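Heparin binding protein (Homo sapiens, PDB 1A7S) binds heparin, kills many Gram-negative bacteria and attracts monocytes and fibroblasts, having the fold of a chymotrypsin-like serine protease. Local coordinates at residues 128-133 with 170-175; 56-61 with 139-144; 71-76 with 91-96; 28-33 with 97-102. One frame throughout, in Å; residues are numbered along the deposited sequence.

Contact 1 of 4, residues 128-133 with 170-175; sequences WGSQRS and ICNGDG. With EOH (ethanol), chain L; EOH (ethanol), chain K.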
# COMPACT_ATOMS: atom_id res chain seq x y z
N TRP A 128 4.35 0.95 -8.33
CA TRP A 128 5.45 0.75 -9.25
C TRP A 128 5.51 -0.70 -9.74
O TRP A 128 6.52 -1.13 -10.33
CB TRP A 128 6.76 1.15 -8.64
CG TRP A 128 6.99 2.61 -8.44
CD1 TRP A 128 7.53 3.45 -9.38
CD2 TRP A 128 6.75 3.42 -7.29
NE1 TRP A 128 7.65 4.71 -8.87
CE2 TRP A 128 7.18 4.73 -7.60
CE3 TRP A 128 6.18 3.17 -6.03
CZ2 TRP A 128 7.07 5.77 -6.69
CZ3 TRP A 128 6.11 4.21 -5.12
CH2 TRP A 128 6.56 5.49 -5.47
N GLY A 129 4.45 -1.48 -9.50
CA GLY A 129 4.48 -2.89 -9.86
C GLY A 129 4.49 -3.16 -11.32
O GLY A 129 4.39 -2.28 -12.18
N SER A 130 4.65 -4.46 -11.65
CA SER A 130 4.68 -4.90 -13.04
C SER A 130 3.30 -4.83 -13.70
O SER A 130 2.29 -4.53 -13.06
CB SER A 130 5.15 -6.37 -13.07
OG SER A 130 4.22 -7.20 -12.39
N GLN A 131 3.28 -5.16 -14.97
CA GLN A 131 2.09 -5.21 -15.83
C GLN A 131 1.59 -6.61 -16.07
O GLN A 131 0.51 -6.83 -16.64
CB GLN A 131 2.19 -4.44 -17.10
CG GLN A 131 2.27 -2.91 -16.95
CD GLN A 131 3.46 -2.47 -16.15
OE1 GLN A 131 4.58 -2.68 -16.59
NE2 GLN A 131 3.27 -1.94 -14.95
N ARG A 132 2.37 -7.61 -15.70
CA ARG A 132 2.04 -9.00 -15.84
C ARG A 132 2.83 -9.78 -14.78
O ARG A 132 3.91 -9.35 -14.37
CB ARG A 132 2.36 -9.53 -17.24
CG ARG A 132 3.78 -9.54 -17.64
CD ARG A 132 4.10 -10.13 -19.01
NE ARG A 132 5.53 -10.17 -19.23
CZ ARG A 132 6.39 -11.06 -18.77
NH1 ARG A 132 5.93 -12.22 -18.25
NH2 ARG A 132 7.68 -10.87 -18.94
N SER A 133 2.31 -10.91 -14.39
CA SER A 133 3.03 -11.73 -13.40
C SER A 133 4.36 -12.13 -14.02
O SER A 133 4.44 -12.58 -15.12
CB SER A 133 2.12 -12.98 -13.19
OG SER A 133 2.92 -13.88 -12.39
N ILE A 170 -3.64 -4.72 -9.47
CA ILE A 170 -2.32 -4.87 -8.88
C ILE A 170 -1.51 -5.96 -9.49
O ILE A 170 -2.04 -6.92 -10.09
CB ILE A 170 -2.44 -5.05 -7.35
CG1 ILE A 170 -3.08 -6.37 -6.96
CG2 ILE A 170 -3.16 -3.85 -6.71
CD1 ILE A 170 -3.26 -6.63 -5.46
N CYS A 171 -0.22 -5.91 -9.35
CA CYS A 171 0.65 -6.97 -9.79
C CYS A 171 1.89 -7.05 -8.94
O CYS A 171 1.98 -6.42 -7.86
CB CYS A 171 0.88 -6.91 -11.29
SG CYS A 171 1.36 -8.43 -12.14
N ASN A 172 2.91 -7.78 -9.32
CA ASN A 172 4.13 -7.93 -8.54
C ASN A 172 4.73 -6.56 -8.27
O ASN A 172 4.87 -5.75 -9.14
CB ASN A 172 5.14 -8.76 -9.35
CG ASN A 172 4.68 -9.99 -10.00
OD1 ASN A 172 5.19 -10.41 -11.00
ND2 ASN A 172 3.70 -10.70 -9.43
N GLY A 173 5.06 -6.29 -6.97
CA GLY A 173 5.64 -5.00 -6.60
C GLY A 173 4.62 -4.04 -6.06
O GLY A 173 4.97 -2.95 -5.52
N ASP A 174 3.34 -4.31 -6.24
CA ASP A 174 2.27 -3.49 -5.68
C ASP A 174 1.83 -3.93 -4.31
O ASP A 174 0.96 -3.26 -3.72
CB ASP A 174 1.09 -3.41 -6.63
CG ASP A 174 1.43 -2.73 -7.94
OD1 ASP A 174 2.14 -1.69 -7.93
OD2 ASP A 174 0.98 -3.29 -9.01
N GLY A 175 2.29 -5.07 -3.80
CA GLY A 175 1.86 -5.48 -2.45
C GLY A 175 2.12 -4.38 -1.48
O GLY A 175 3.13 -3.69 -1.53
C1 EOH L . 0.41 -9.56 -7.42
C2 EOH L . -1.06 -9.53 -7.59
O EOH L . 1.08 -10.37 -8.44
C1 EOH K . 8.08 -7.26 -19.06
C2 EOH K . 9.27 -8.19 -18.91
O EOH K . 6.86 -8.02 -19.30
O HOH W 1 4.46 -0.10 -5.64
O HOH W 2 4.18 -13.65 -10.02
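Gly129 and Ser130 present their amide N-H groups to the turn 171-174, and two hydrogen bonds carry the contact. Ser130 N gives its hydrogen to Asn172 O at 2.8 Å, meeting the carbonyl oxygen almost head-on. Gly129 N reaches Asp174 OD1, also at 2.8 Å, coming in from above the carboxylate plane. The other oxygen of that carboxylate, Asp174 OD2, uses its anti lone pair for the amide of Cys171 within the turn, and it also accepts from the N-terminal amine of Ile1. A water carries Trp128 N on to Gly173 O.

Sulfur makes the packing. With SG anti to the backbone N (chi1 -156°), Cys171 turns its sulfur toward the other loop, where SG lies 3.1 Å from Ser130 OG and 3.3 Å from Arg132 C; the same sulfur forms the disulfide with Cys196. Ser130 OG donates to Arg132 O, 2.9 Å away. Toward solvent, Asn172 OD1 comes within 3.5 Å of Ser133 CA and takes a bond from the amide of Gly134.

Residues 171-174 form a type II beta turn, and the carboxylate of Asp174 meeting the new N-terminus is the activation-pocket arrangement of a mature chymotrypsin-like protease, kept in this serine protease homolog.

Contact 2 of 4, residues 56-61 with 139-144; sequences GAYDLR and RFPRFV. With NAG (2-acetamido-2-deoxy-beta-D-glucopyranose), chain B; EOH (ethanol), chain E.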
# COMPACT_ATOMS: atom_id res chain seq x y z
N GLY A 56 8.55 10.28 -1.40
CA GLY A 56 8.82 11.33 -2.34
C GLY A 56 9.40 10.89 -3.67
O GLY A 56 9.84 11.74 -4.45
N ALA A 57 9.40 9.58 -3.96
CA ALA A 57 9.95 9.13 -5.21
C ALA A 57 8.99 9.31 -6.37
O ALA A 57 7.78 9.29 -6.20
CB ALA A 57 10.29 7.65 -5.11
N TYR A 58 9.57 9.41 -7.57
CA TYR A 58 8.79 9.40 -8.81
C TYR A 58 9.35 8.30 -9.70
O TYR A 58 8.64 7.28 -9.95
CB TYR A 58 8.76 10.75 -9.49
CG TYR A 58 8.02 10.78 -10.80
CD1 TYR A 58 6.67 10.49 -10.77
CD2 TYR A 58 8.66 11.05 -11.99
CE1 TYR A 58 5.90 10.48 -11.87
CE2 TYR A 58 7.83 11.03 -13.19
CZ TYR A 58 6.49 10.72 -13.06
OH TYR A 58 5.66 10.74 -14.22
N ASP A 59 10.53 8.50 -10.25
CA ASP A 59 11.22 7.48 -11.08
C ASP A 59 12.18 6.69 -10.22
O ASP A 59 13.15 7.21 -9.66
CB ASP A 59 12.01 8.28 -12.17
CG ASP A 59 12.82 7.44 -13.09
OD1 ASP A 59 12.89 6.18 -12.91
OD2 ASP A 59 13.38 8.01 -14.05
N LEU A 60 11.90 5.41 -10.02
CA LEU A 60 12.68 4.59 -9.17
C LEU A 60 14.18 4.62 -9.52
O LEU A 60 15.00 4.40 -8.63
CB LEU A 60 12.23 3.12 -9.22
CG LEU A 60 10.90 2.77 -8.62
CD1 LEU A 60 10.54 1.32 -8.78
CD2 LEU A 60 10.80 3.21 -7.16
N ARG A 61 14.53 4.82 -10.78
CA ARG A 61 15.89 4.78 -11.22
C ARG A 61 16.61 6.11 -11.11
O ARG A 61 17.82 6.16 -11.46
CB ARG A 61 16.01 4.24 -12.65
CG ARG A 61 15.38 2.87 -12.82
CD ARG A 61 15.50 2.36 -14.28
NE ARG A 61 16.85 1.87 -14.52
CZ ARG A 61 17.21 0.59 -14.55
NH1 ARG A 61 16.32 -0.39 -14.66
NH2 ARG A 61 18.50 0.31 -14.63
N ARG A 139 9.33 1.82 -13.74
CA ARG A 139 10.15 2.84 -13.06
C ARG A 139 9.34 4.03 -12.61
O ARG A 139 9.68 4.70 -11.65
CB ARG A 139 11.35 3.28 -13.93
CG ARG A 139 10.96 4.08 -15.18
CD ARG A 139 12.16 4.23 -16.12
NE ARG A 139 13.19 5.06 -15.54
CZ ARG A 139 14.35 5.39 -16.13
NH1 ARG A 139 14.75 4.67 -17.20
NH2 ARG A 139 15.10 6.28 -15.64
N PHE A 140 8.25 4.31 -13.33
CA PHE A 140 7.33 5.41 -12.94
C PHE A 140 6.15 4.82 -12.20
O PHE A 140 5.71 3.68 -12.45
CB PHE A 140 6.85 6.14 -14.20
CG PHE A 140 7.97 6.77 -15.01
CD1 PHE A 140 8.75 7.76 -14.51
CD2 PHE A 140 8.27 6.27 -16.26
CE1 PHE A 140 9.77 8.32 -15.27
CE2 PHE A 140 9.32 6.78 -17.00
CZ PHE A 140 10.06 7.82 -16.52
N PRO A 141 5.51 5.56 -11.31
CA PRO A 141 4.30 5.08 -10.70
C PRO A 141 3.17 5.04 -11.76
O PRO A 141 3.18 5.86 -12.66
CB PRO A 141 3.99 6.07 -9.58
CG PRO A 141 5.03 7.14 -9.69
CD PRO A 141 5.68 7.01 -11.06
N ARG A 142 2.32 4.06 -11.62
CA ARG A 142 1.14 3.94 -12.52
C ARG A 142 -0.09 3.83 -11.62
O ARG A 142 0.03 3.42 -10.47
CB ARG A 142 1.30 2.78 -13.48
CG ARG A 142 2.54 2.85 -14.34
CD ARG A 142 2.60 1.75 -15.36
NE ARG A 142 1.62 1.97 -16.44
CZ ARG A 142 1.78 2.76 -17.47
NH1 ARG A 142 2.83 3.49 -17.72
NH2 ARG A 142 0.72 2.85 -18.35
N PHE A 143 -1.27 4.12 -12.17
CA PHE A 143 -2.50 4.09 -11.42
C PHE A 143 -3.65 3.62 -12.26
O PHE A 143 -3.69 3.79 -13.50
CB PHE A 143 -2.78 5.43 -10.74
CG PHE A 143 -3.21 6.51 -11.70
CD1 PHE A 143 -2.29 7.16 -12.51
CD2 PHE A 143 -4.54 6.87 -11.81
CE1 PHE A 143 -2.68 8.06 -13.49
CE2 PHE A 143 -4.89 7.85 -12.74
CZ PHE A 143 -3.95 8.41 -13.57
N VAL A 144 -4.62 3.05 -11.60
CA VAL A 144 -5.82 2.53 -12.26
C VAL A 144 -7.06 2.82 -11.41
O VAL A 144 -6.98 2.82 -10.17
CB VAL A 144 -5.68 1.03 -12.53
CG1 VAL A 144 -5.41 0.18 -11.29
CG2 VAL A 144 -6.67 0.46 -13.47
C1 NAG B . -10.67 7.39 -13.88
C2 NAG B . -9.99 7.57 -15.28
C3 NAG B . -10.17 9.02 -15.71
C4 NAG B . -11.74 9.24 -15.81
C5 NAG B . -12.22 9.11 -14.35
C6 NAG B . -13.72 9.11 -14.22
C7 NAG B . -7.91 6.23 -15.53
C8 NAG B . -6.47 6.03 -15.16
N2 NAG B . -8.52 7.36 -15.10
O3 NAG B . -9.68 9.18 -17.00
O4 NAG B . -11.84 10.64 -16.23
O5 NAG B . -12.07 7.72 -14.00
O6 NAG B . -14.31 8.54 -15.36
O7 NAG B . -8.54 5.41 -16.11
C1 EOH E . 6.62 12.10 -6.90
C2 EOH E . 5.89 10.95 -7.29
O EOH E . 7.77 12.61 -6.27
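Asp59 and Arg139 join two loops of the trypsin-like fold, that following strand 51-55 and that leading into strand 142-148, and an Asx turn at Asp59 shapes the meeting point. Arg139 forms a side-on salt bridge with the carboxylate: NE points almost straight at Asp59 OD1 (2.9 Å, 174°), while Arg139 NH2 takes the syn lone pair of Asp59 OD2. The carboxylate and guanidinium planes are inclined at 52°. The arginine chain bends at chi3 (-67°), which swings the guanidinium back to the acid.

The packed side lies around Tyr58. Two of its ring carbons touch different residues: Tyr58 CE2 is 3.6 Å from Phe140 CD1, and Tyr58 CE1 meets Pro141 CD. The two aromatic rings meet at a slant. The backbone closes up here as well, with Leu60 N donating in the carbonyl plane to Arg139 O at 2.8 Å. Tyr58 OH is anchored on Ala7 O, and Lys6 makes a cation-pi contact with Phe140.

The solvent side is looser. Arg61 lays its CD over one face of the Arg139 guanidinium, yet the like-charged Arg61 NE and Arg139 NH1 stay 4.4 Å apart. Asp59 OD1 accepts the Asx-turn bond from Arg61 N (3.0 Å) within its own loop and the bond from Arg139 NE across the contact, the two donors arriving from opposite faces of the carboxylate plane.

Contact 3 of 4, residues 71-76 with 91-96; sequences FSISSM and MLLQLD. With EOH (ethanol), chain Q.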
# COMPACT_ATOMS: atom_id res chain seq x y z
N PHE A 71 14.42 6.31 4.74
CA PHE A 71 14.39 5.87 6.13
C PHE A 71 14.73 4.42 6.32
O PHE A 71 14.48 3.57 5.48
CB PHE A 71 12.93 6.03 6.71
CG PHE A 71 12.36 7.41 6.49
CD1 PHE A 71 11.78 7.78 5.30
CD2 PHE A 71 12.41 8.38 7.50
CE1 PHE A 71 11.34 9.08 5.04
CE2 PHE A 71 11.92 9.65 7.29
CZ PHE A 71 11.41 10.02 6.05
N SER A 72 15.32 4.20 7.53
CA SER A 72 15.45 2.82 7.98
C SER A 72 14.18 2.53 8.82
O SER A 72 13.45 3.45 9.23
CB SER A 72 16.68 2.60 8.87
OG SER A 72 17.90 2.92 8.19
N ILE A 73 13.97 1.28 9.10
CA ILE A 73 12.82 0.77 9.80
C ILE A 73 13.22 0.41 11.24
O ILE A 73 14.00 -0.53 11.43
CB ILE A 73 12.17 -0.45 9.09
CG1 ILE A 73 11.72 -0.10 7.68
CG2 ILE A 73 11.04 -0.97 9.94
CD1 ILE A 73 11.44 -1.28 6.81
N SER A 74 12.73 1.18 12.20
CA SER A 74 13.10 0.99 13.61
C SER A 74 12.24 -0.09 14.30
O SER A 74 12.67 -0.68 15.31
CB SER A 74 12.96 2.30 14.33
OG SER A 74 13.80 3.30 13.84
N SER A 75 11.08 -0.39 13.77
CA SER A 75 10.24 -1.44 14.36
C SER A 75 9.11 -1.77 13.43
O SER A 75 8.73 -0.94 12.59
CB SER A 75 9.68 -0.89 15.71
OG SER A 75 8.49 -0.34 15.63
N MET A 76 8.59 -2.98 13.52
CA MET A 76 7.45 -3.42 12.70
C MET A 76 6.38 -3.96 13.63
O MET A 76 6.71 -4.65 14.59
CB MET A 76 7.95 -4.63 11.81
CG MET A 76 9.03 -4.13 10.77
SD MET A 76 9.23 -5.38 9.51
CE MET A 76 11.67 -4.93 9.49
N MET A 91 0.90 -4.38 8.10
CA MET A 91 2.11 -4.14 8.86
C MET A 91 2.35 -2.66 8.96
O MET A 91 2.19 -1.98 7.94
CB MET A 91 3.29 -4.86 8.22
CG MET A 91 4.58 -4.70 9.08
SD MET A 91 5.75 -5.85 8.76
CE MET A 91 5.10 -7.43 9.24
N LEU A 92 2.74 -2.18 10.11
CA LEU A 92 3.15 -0.81 10.30
C LEU A 92 4.66 -0.78 10.51
O LEU A 92 5.17 -1.50 11.35
CB LEU A 92 2.42 -0.18 11.51
CG LEU A 92 0.90 -0.19 11.39
CD1 LEU A 92 0.30 0.64 12.57
CD2 LEU A 92 0.36 0.30 10.11
N LEU A 93 5.27 0.11 9.75
CA LEU A 93 6.74 0.30 9.82
C LEU A 93 6.98 1.65 10.51
O LEU A 93 6.56 2.68 10.04
CB LEU A 93 7.30 0.35 8.41
CG LEU A 93 6.98 -0.78 7.44
CD1 LEU A 93 7.58 -0.57 6.08
CD2 LEU A 93 7.36 -2.12 8.02
N GLN A 94 7.68 1.56 11.64
CA GLN A 94 8.08 2.81 12.33
C GLN A 94 9.36 3.28 11.63
O GLN A 94 10.34 2.50 11.61
CB GLN A 94 8.29 2.60 13.79
CG GLN A 94 8.65 3.87 14.54
CD GLN A 94 8.73 3.78 16.01
OE1 GLN A 94 7.89 3.06 16.62
NE2 GLN A 94 9.55 4.63 16.60
N LEU A 95 9.34 4.47 11.15
CA LEU A 95 10.56 5.06 10.49
C LEU A 95 11.53 5.50 11.55
O LEU A 95 11.16 5.75 12.69
CB LEU A 95 10.09 6.26 9.65
CG LEU A 95 8.97 6.00 8.67
CD1 LEU A 95 8.64 7.28 7.91
CD2 LEU A 95 9.29 4.92 7.71
N ASP A 96 12.80 5.67 11.17
CA ASP A 96 13.84 6.07 12.08
C ASP A 96 13.67 7.47 12.64
O ASP A 96 14.31 7.83 13.63
CB ASP A 96 15.20 5.93 11.44
CG ASP A 96 15.50 6.81 10.25
OD1 ASP A 96 15.70 8.06 10.47
OD2 ASP A 96 15.41 6.45 9.11
C1 EOH Q . 10.30 6.83 18.80
C2 EOH Q . 9.60 7.95 19.56
O EOH Q . 9.94 5.53 19.35
O HOH W 3 5.57 -0.36 14.12
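Leu95 is the side chain to follow, because it runs from the last residue of strand 91-95 onto the Phe71 ring. Its CB touches Phe71 CD2 at 3.8 Å. With CG anti to the carbonyl carbon (chi1 -53°), the branches divide: Leu95 CD2 packs on Phe71 CB, and Leu95 CD1 sits over the middle of the ring face, 3.9 Å from the centroid and 9° off the normal, a CH-pi contact.

Just past the strand end, the Asp96 carboxylate stands in for a backbone acceptor. Its OD2 uses the anti lone pair to accept from Ser72 N at 2.8 Å, and the return bond from Asp96 N to Ser72 O is weak. Farther on, Ser74 N bonds to Gln94 O, and Gln94 N to Ser75 O at 2.9 Å. Ile73 CD1 meets Leu93 CD1 at 4.0 Å. A water donates to Leu92 O and is held only at long range by Ser75 OG, whereas the buried amide of Ser75 has no partner.

The N-to-C directions of the two strand segments make 124°, well short of a straight antiparallel 180°, inside the six-stranded N-terminal barrel. Strand 35-38 borders 91-95, strand 51-55 borders 69-77, and Leu92 packs against Trp212, Ile213 and Val216 of the C-terminal helix 210-218.

Contact 4 of 4, residues 28-33 with 97-102; sequences GALIHA and REANLT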
# COMPACT_ATOMS: atom_id res chain seq x y z
N GLY A 28 3.63 1.06 0.00
CA GLY A 28 3.02 1.41 1.28
C GLY A 28 2.53 2.83 1.21
O GLY A 28 2.62 3.49 0.17
N ALA A 29 2.07 3.34 2.33
CA ALA A 29 1.60 4.70 2.42
C ALA A 29 2.07 5.31 3.76
O ALA A 29 1.95 4.66 4.81
CB ALA A 29 0.07 4.75 2.42
N LEU A 30 2.50 6.54 3.72
CA LEU A 30 2.77 7.26 4.96
C LEU A 30 1.42 7.56 5.60
O LEU A 30 0.57 8.20 4.98
CB LEU A 30 3.50 8.59 4.63
CG LEU A 30 4.02 9.37 5.84
CD1 LEU A 30 5.17 8.62 6.53
CD2 LEU A 30 4.43 10.76 5.48
N ILE A 31 1.20 7.12 6.85
CA ILE A 31 -0.07 7.34 7.55
C ILE A 31 0.08 8.16 8.81
O ILE A 31 -0.92 8.47 9.50
CB ILE A 31 -0.80 6.03 7.87
CG1 ILE A 31 0.03 5.07 8.73
CG2 ILE A 31 -1.23 5.36 6.55
CD1 ILE A 31 -0.80 4.12 9.57
N HIS A 32 1.28 8.61 9.11
CA HIS A 32 1.66 9.36 10.30
C HIS A 32 3.10 9.79 10.02
O HIS A 32 3.81 9.18 9.23
CB HIS A 32 1.59 8.42 11.52
CG HIS A 32 1.97 9.03 12.85
ND1 HIS A 32 1.16 9.42 13.86
CD2 HIS A 32 3.15 9.21 13.33
CE1 HIS A 32 1.92 9.89 14.87
NE2 HIS A 32 3.18 9.74 14.50
N ALA A 33 3.53 10.91 10.62
CA ALA A 33 4.87 11.35 10.39
C ALA A 33 5.94 10.32 10.58
O ALA A 33 7.00 10.35 9.94
CB ALA A 33 5.17 12.59 11.28
N ARG A 97 12.88 8.28 11.99
CA ARG A 97 12.64 9.68 12.40
C ARG A 97 11.34 10.13 11.78
O ARG A 97 10.77 9.45 10.89
CB ARG A 97 13.81 10.54 11.96
CG ARG A 97 13.83 10.70 10.40
CD ARG A 97 15.17 11.30 9.93
NE ARG A 97 15.14 11.59 8.48
CZ ARG A 97 15.34 10.64 7.55
NH1 ARG A 97 15.72 9.41 7.85
NH2 ARG A 97 15.11 10.96 6.27
N GLU A 98 10.82 11.29 12.13
CA GLU A 98 9.65 11.83 11.47
C GLU A 98 9.98 12.29 10.06
O GLU A 98 10.96 12.99 9.82
CB GLU A 98 9.09 13.06 12.23
CG GLU A 98 8.41 12.57 13.52
CD GLU A 98 7.63 13.57 14.28
OE1 GLU A 98 7.50 14.73 13.86
OE2 GLU A 98 7.15 13.22 15.39
N ALA A 99 9.11 11.94 9.13
CA ALA A 99 9.21 12.45 7.78
C ALA A 99 8.81 13.93 7.78
O ALA A 99 7.99 14.37 8.56
CB ALA A 99 8.21 11.70 6.90
N ASN A 100 9.45 14.67 6.88
CA ASN A 100 9.05 16.05 6.70
C ASN A 100 7.86 16.09 5.74
O ASN A 100 7.88 15.40 4.71
CB ASN A 100 10.17 16.89 6.06
CG ASN A 100 11.15 17.45 6.99
OD1 ASN A 100 10.90 17.46 8.23
ND2 ASN A 100 12.28 17.95 6.48
N LEU A 101 6.89 16.91 6.03
CA LEU A 101 5.71 17.02 5.10
C LEU A 101 6.09 18.09 4.09
O LEU A 101 6.30 19.24 4.41
CB LEU A 101 4.44 17.32 5.87
CG LEU A 101 4.18 16.28 7.02
CD1 LEU A 101 2.97 16.67 7.79
CD2 LEU A 101 4.12 14.88 6.42
N THR A 102 6.12 17.71 2.82
CA THR A 102 6.52 18.57 1.73
C THR A 102 5.52 18.39 0.61
O THR A 102 4.62 17.59 0.68
CB THR A 102 7.93 18.19 1.21
OG1 THR A 102 7.81 16.89 0.62
CG2 THR A 102 8.93 18.07 2.34
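Ala33 and Glu98 bring the two backbones nearest, with their CA atoms 4.9 Å apart, where strand 23-32 has just ended and 97-102 runs as an irregular loop. Ala33 O is the acceptor: Ala99 N donates to it at 2.8 Å and 172°, tilted 26° from the carbonyl plane. Glu98 CA adds a CA-H...O contact to the same oxygen at 3.4 Å. Just before Ala33, a classic beta bulge sets Ile31 and His32 together opposite Phe35.

Around this bond the side chains touch through carbon. Ala33 CB rests against the aliphatic part of Glu98, 3.9 Å from its CG, while the extended Glu98 chain carries its carboxylate on to a salt bridge with Arg34. Deeper in, Leu30 has CG anti to the backbone N (chi1 -172°), which sends CD2 across to the loop, 4.1 Å from Ala99 CB and 4.2 Å from Leu101 CD2. Leu55 packs on both Leu30 and Ala99.

One nearly straight backbone bond therefore fixes the loop to the end of the strand, and small apolar contacts seal the inner side. Within the antibiotic region 20-44, Arg34 is paired with Glu98 of the loop, while Leu30 turns to the loop's apolar residues.

Contacts 3 and 4 share the N-terminal six-stranded barrel and touch, their centres 11 Å apart: Phe71 packs on Arg97 and Ala99, and Leu95 on Leu30. Along the chain contact 3 is nested inside the loop closed by contact 4. Contacts 1 and 2, with centres 12 Å apart, also touch, Trp128 NE1 reaching Tyr58 O, and their segments alternate in sequence. Contact 2 ties a loop of the N-terminal barrel to the loop leading into strand 142-148 of the second sheet, whereas contact 1 joins two loops of that second half. The centres of contacts 1 and 4 lie about 23 Å apart on opposite sides of the chain's centre. Together the four contacts sample both halves of the two-barrel fold and the seam joining them.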